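Local atomic coordinates of transcriptional regulator, LacI family (Corynebacterium glutamicum, PDB entry 3H5T), a protein that binds a conserved palindromic promoter motif and, depending on inositol, activates ino1, regulating genes of cell wall biogenesis. Residues G151-I156 against K334-E339; I192-I197 against G240-M245. One frame throughout, in Å; residues are numbered along the deposited sequence.

Contact 1. Residues G151-I156 against K334-E339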
loop_
_atom_site.group_PDB
_atom_site.type_symbol
_atom_site.label_atom_id
_atom_site.label_comp_id
_atom_site.label_asym_id
_atom_site.label_seq_id
_atom_site.Cartn_x
_atom_site.Cartn_y
_atom_site.Cartn_z
ATOM N N GLY A 151 -6.725 -2.067 24.451
ATOM C CA GLY A 151 -7.777 -1.091 24.233
ATOM C C GLY A 151 -7.262 0.127 23.487
ATOM O O GLY A 151 -7.698 1.250 23.726
ATOM N N LEU A 152 -6.327 -0.105 22.572
ATOM C CA LEU A 152 -5.723 0.962 21.772
ATOM C C LEU A 152 -6.591 1.285 20.553
ATOM O O LEU A 152 -6.893 0.405 19.751
ATOM C CB LEU A 152 -4.328 0.525 21.314
ATOM C CG LEU A 152 -3.315 1.542 20.780
ATOM C CD1 LEU A 152 -2.995 2.576 21.853
ATOM C CD2 LEU A 152 -2.042 0.803 20.357
ATOM N N PRO A 153 -7.021 2.549 20.413
ATOM C CA PRO A 153 -7.852 2.909 19.259
ATOM C C PRO A 153 -7.122 2.460 17.993
ATOM O O PRO A 153 -5.947 2.780 17.802
ATOM C CB PRO A 153 -7.944 4.432 19.359
ATOM C CG PRO A 153 -7.849 4.683 20.829
ATOM C CD PRO A 153 -6.758 3.724 21.263
ATOM N N ALA A 154 -7.800 1.726 17.125
ATOM C CA ALA A 154 -7.131 1.262 15.931
ATOM C C ALA A 154 -7.983 1.215 14.678
ATOM O O ALA A 154 -9.190 0.957 14.726
ATOM C CB ALA A 154 -6.532 -0.096 16.193
ATOM N N VAL A 155 -7.328 1.479 13.555
ATOM C CA VAL A 155 -7.961 1.439 12.250
ATOM C C VAL A 155 -7.146 0.432 11.437
ATOM O O VAL A 155 -5.924 0.358 11.569
ATOM C CB VAL A 155 -7.912 2.810 11.551
ATOM C CG1 VAL A 155 -6.464 3.266 11.400
ATOM C CG2 VAL A 155 -8.556 2.713 10.181
ATOM N N ILE A 156 -7.822 -0.345 10.603
ATOM C CA ILE A 156 -7.142 -1.342 9.791
ATOM C C ILE A 156 -7.151 -0.963 8.313
ATOM O O ILE A 156 -8.172 -0.515 7.791
ATOM C CB ILE A 156 -7.823 -2.726 9.957
ATOM C CG1 ILE A 156 -7.578 -3.260 11.368
ATOM C CG2 ILE A 156 -7.308 -3.703 8.907
ATOM C CD1 ILE A 156 -8.518 -4.382 11.752
ATOM N N LYS A 334 -9.757 10.957 14.134
ATOM C CA LYS A 334 -11.151 11.205 14.496
ATOM C C LYS A 334 -11.596 10.244 15.593
ATOM O O LYS A 334 -12.426 10.605 16.432
ATOM C CB LYS A 334 -12.077 11.030 13.298
ATOM C CG LYS A 334 -12.186 12.221 12.391
ATOM C CD LYS A 334 -13.118 11.893 11.238
ATOM C CE LYS A 334 -13.379 13.112 10.374
ATOM N NZ LYS A 334 -12.106 13.737 9.934
ATOM N N MET A 335 -11.062 9.019 15.579
ATOM C CA MET A 335 -11.404 8.019 16.595
ATOM C C MET A 335 -10.903 8.497 17.959
ATOM O O MET A 335 -11.636 8.496 18.944
ATOM C CB MET A 335 -10.740 6.668 16.287
ATOM C CG MET A 335 -11.469 5.741 15.322
ATOM S SD MET A 335 -10.521 4.190 15.039
ATOM C CE MET A 335 -11.036 3.256 16.445
ATOM N N ILE A 336 -9.634 8.889 18.001
ATOM C CA ILE A 336 -9.000 9.366 19.221
ATOM C C ILE A 336 -9.688 10.640 19.709
ATOM O O ILE A 336 -9.718 10.922 20.905
ATOM C CB ILE A 336 -7.483 9.635 18.980
ATOM C CG1 ILE A 336 -6.764 8.309 18.726
ATOM C CG2 ILE A 336 -6.855 10.355 20.174
ATOM C CD1 ILE A 336 -5.306 8.467 18.339
ATOM N N ASP A 337 -10.251 11.404 18.783
ATOM C CA ASP A 337 -10.930 12.637 19.148
ATOM C C ASP A 337 -12.432 12.389 19.340
ATOM O O ASP A 337 -13.243 13.314 19.254
ATOM C CB ASP A 337 -10.688 13.691 18.065
ATOM C CG ASP A 337 -11.075 15.087 18.512
ATOM O OD1 ASP A 337 -11.121 15.997 17.653
ATOM O OD2 ASP A 337 -11.327 15.277 19.722
ATOM N N LYS A 338 -12.791 11.131 19.601
ATOM C CA LYS A 338 -14.179 10.727 19.826
ATOM C C LYS A 338 -15.140 11.141 18.716
ATOM O O LYS A 338 -16.323 11.360 18.958
ATOM C CB LYS A 338 -14.689 11.286 21.160
ATOM C CG LYS A 338 -13.909 10.818 22.380
ATOM C CD LYS A 338 -13.922 9.301 22.510
ATOM C CE LYS A 338 -13.018 8.834 23.647
ATOM N NZ LYS A 338 -12.884 7.347 23.677
ATOM N N GLU A 339 -14.633 11.254 17.497
ATOM C CA GLU A 339 -15.478 11.622 16.368
ATOM C C GLU A 339 -16.029 10.363 15.707
ATOM O O GLU A 339 -15.543 9.253 15.952
ATOM C CB GLU A 339 -14.679 12.428 15.345
ATOM C CG GLU A 339 -14.628 13.916 15.603
ATOM C CD GLU A 339 -15.890 14.623 15.145
ATOM O OE1 GLU A 339 -16.290 14.418 13.974
ATOM O OE2 GLU A 339 -16.474 15.387 15.952
#

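Contact 2. Residues I192-I197 against G240-M245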
loop_
_atom_site.group_PDB
_atom_site.type_symbol
_atom_site.label_atom_id
_atom_site.label_comp_id
_atom_site.label_asym_id
_atom_site.label_seq_id
_atom_site.Cartn_x
_atom_site.Cartn_y
_atom_site.Cartn_z
ATOM N N ILE A 192 -1.744 -19.768 -18.120
ATOM C CA ILE A 192 -1.417 -18.688 -17.205
ATOM C C ILE A 192 -0.870 -19.158 -15.863
ATOM O O ILE A 192 -1.310 -20.161 -15.314
ATOM C CB ILE A 192 -2.669 -17.819 -16.953
ATOM C CG1 ILE A 192 -3.289 -17.418 -18.294
ATOM C CG2 ILE A 192 -2.296 -16.570 -16.152
ATOM C CD1 ILE A 192 -4.676 -16.831 -18.185
ATOM N N GLY A 193 0.109 -18.416 -15.354
ATOM C CA GLY A 193 0.701 -18.714 -14.066
ATOM C C GLY A 193 0.374 -17.539 -13.158
ATOM O O GLY A 193 0.093 -16.446 -13.649
ATOM N N ILE A 194 0.400 -17.755 -11.844
ATOM C CA ILE A 194 0.104 -16.695 -10.884
ATOM C C ILE A 194 1.230 -16.571 -9.863
ATOM O O ILE A 194 1.815 -17.574 -9.468
ATOM C CB ILE A 194 -1.215 -16.975 -10.133
ATOM C CG1 ILE A 194 -2.390 -16.957 -11.119
ATOM C CG2 ILE A 194 -1.426 -15.945 -9.043
ATOM C CD1 ILE A 194 -3.740 -17.302 -10.502
ATOM N N LEU A 195 1.541 -15.342 -9.456
ATOM C CA LEU A 195 2.583 -15.092 -8.460
ATOM C C LEU A 195 1.990 -14.294 -7.304
ATOM O O LEU A 195 1.205 -13.369 -7.521
ATOM C CB LEU A 195 3.753 -14.308 -9.071
ATOM C CG LEU A 195 4.634 -15.077 -10.054
ATOM C CD1 LEU A 195 5.726 -14.179 -10.606
ATOM C CD2 LEU A 195 5.238 -16.265 -9.346
ATOM N N SER A 196 2.373 -14.645 -6.080
ATOM C CA SER A 196 1.865 -13.968 -4.890
ATOM C C SER A 196 2.915 -13.759 -3.828
ATOM O O SER A 196 3.980 -14.388 -3.851
ATOM C CB SER A 196 0.738 -14.785 -4.251
ATOM O OG SER A 196 -0.466 -14.666 -4.985
ATOM N N ILE A 197 2.610 -12.872 -2.888
ATOM C CA ILE A 197 3.505 -12.651 -1.762
ATOM C C ILE A 197 2.891 -13.422 -0.582
ATOM O O ILE A 197 1.945 -14.184 -0.781
ATOM C CB ILE A 197 3.708 -11.135 -1.455
ATOM C CG1 ILE A 197 2.377 -10.390 -1.375
ATOM C CG2 ILE A 197 4.576 -10.512 -2.543
ATOM C CD1 ILE A 197 2.541 -8.968 -0.903
ATOM N N GLY A 240 -6.775 -26.490 -11.598
ATOM C CA GLY A 240 -5.639 -27.351 -11.317
ATOM C C GLY A 240 -4.485 -27.206 -12.296
ATOM O O GLY A 240 -3.370 -27.642 -12.001
ATOM N N THR A 241 -4.741 -26.596 -13.451
ATOM C CA THR A 241 -3.707 -26.411 -14.470
ATOM C C THR A 241 -2.916 -25.109 -14.317
ATOM O O THR A 241 -1.863 -24.937 -14.942
ATOM C CB THR A 241 -4.312 -26.403 -15.886
ATOM O OG1 THR A 241 -5.154 -25.252 -16.036
ATOM C CG2 THR A 241 -5.132 -27.665 -16.132
ATOM N N VAL A 242 -3.423 -24.193 -13.498
ATOM C CA VAL A 242 -2.767 -22.907 -13.293
ATOM C C VAL A 242 -1.824 -22.907 -12.092
ATOM O O VAL A 242 -2.256 -22.819 -10.947
ATOM C CB VAL A 242 -3.808 -21.778 -13.101
ATOM C CG1 VAL A 242 -3.099 -20.434 -12.988
ATOM C CG2 VAL A 242 -4.790 -21.769 -14.259
ATOM N N PRO A 243 -0.512 -22.987 -12.347
ATOM C CA PRO A 243 0.487 -22.995 -11.275
ATOM C C PRO A 243 0.499 -21.688 -10.476
ATOM O O PRO A 243 0.311 -20.606 -11.032
ATOM C CB PRO A 243 1.787 -23.236 -12.029
ATOM C CG PRO A 243 1.541 -22.537 -13.329
ATOM C CD PRO A 243 0.134 -22.952 -13.670
ATOM N N ILE A 244 0.727 -21.803 -9.170
ATOM C CA ILE A 244 0.752 -20.651 -8.277
ATOM C C ILE A 244 1.975 -20.670 -7.363
ATOM O O ILE A 244 2.090 -21.533 -6.500
ATOM C CB ILE A 244 -0.523 -20.623 -7.398
ATOM C CG1 ILE A 244 -1.758 -20.457 -8.289
ATOM C CG2 ILE A 244 -0.439 -19.496 -6.372
ATOM C CD1 ILE A 244 -3.071 -20.608 -7.557
ATOM N N MET A 245 2.889 -19.723 -7.551
ATOM C CA MET A 245 4.073 -19.659 -6.704
ATOM C C MET A 245 4.076 -18.415 -5.820
ATOM O O MET A 245 3.457 -17.402 -6.144
ATOM C CB MET A 245 5.348 -19.716 -7.553
ATOM C CG MET A 245 5.541 -21.067 -8.246
ATOM S SD MET A 245 7.259 -21.523 -8.447
ATOM C CE MET A 245 7.061 -23.170 -9.081
#

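Contact 1. Residues G151-I156 against K334-E339
The C-terminal turn of helix 321-336 lays Met335 and Ile336 against Pro153 and Ala154, where the chain enters strand 154-157 in the larger sheet of the periplasmic-binding-protein-like fold. Met335 carries the contact with its thioether end. Its chain is extended as far as the sulfur and then bends (chi3 83°), which swings the methyl back obliquely toward Pro153. SD lies 3.5 Å from Ala154 O, and CE lies 3.4 Å from that same oxygen and 3.6 Å from Ala154 N. The methyl also reaches the proline, with Met335 CE 4.4 Å from Pro153 CB. One residue on, Ile336 uses its longer branch, placing CG1 4.1 Å from Pro153 CB. Ala154 turns its methyl away from the helix, to Ile147 of helix 142-150, so it is the backbone of Ala154 that meets the methionine. Deeper along the strand, Val155 continues the seam by packing on Thr331 and Leu332, earlier in the same helix. Just beyond the contact the helix closes in a Schellman motif: Lys338, at positive phi, donates its N to Met335 O at 3.0 Å, and Glu339 N returns to Lys334 O. Helix end and strand are thus joined by dispersion between aliphatic groups, a thioether and a peptide, with neither directional polar bonds nor paired charges between the two segments.

Contact 2. Residues I192-I197 against G240-M245
Ile194 and Ile244 stand side by side, as do Leu195 and Met245, in a parallel beta ladder between strands 192-197 and 244-247. Three backbone bonds step along it. Ile194 N donates to Pro243 O at 3.0 Å; Met245 N returns to Ile194 O at 3.1 Å; and Ser196 N reaches Met245 O at 3.0 Å. Both bonding groups of Ile194 therefore face this neighbour, the usual parallel pattern. A CA-H...O contact from Leu195 CA to Met245 O, 3.4 Å, adds to the seam. On the face bearing the isoleucines, Ile194 CB meets Ile244 CG1 at 4.0 Å, while the longer branch of Ile194, held beside its own backbone N (chi1 -64°), extends to Val242 CG1, also 4.0 Å from Ile194 CG1. On the other face Leu195 CD2 leans over Met245 CB at 3.9 Å, the two chains crossing at a slant. Each face has its cover: helix 221-235, which links the strands in a beta-alpha-beta crossover, sets Met229 on Ile244 and Phe232 on Ile192, whereas Leu262 of helix 252-265 touches both Leu195 and Met245. Strand 271-274 pairs with the far side of strand 192-197, its leucine Leu273 bonding through the backbone to Gly193 and Leu195. Farther along, Ser196 OG is hydrogen-bonded to Thr275 OG1.

Overall arrangement
The two contacts belong to different sheets of one ligand-binding-type domain, on opposite sides of the chain's centre, with their own centres about 39 Å apart and nearest atoms about 15 Å apart. Both strands of contact 2 lie in the sequence between the two segments of contact 1: the chain leaves the sheet of strand 154-157, builds that of strand 192-197, and returns with strand 316-318, ahead of helix 321-336. Contact 2 is buried and joins strand to strand, so backbone bonds set its register and apolar side chains meet on both faces. Contact 1 is partly buried, joins a helix end to a strand entry, and buries less than half as much surface, relying on van der Waals packing alone.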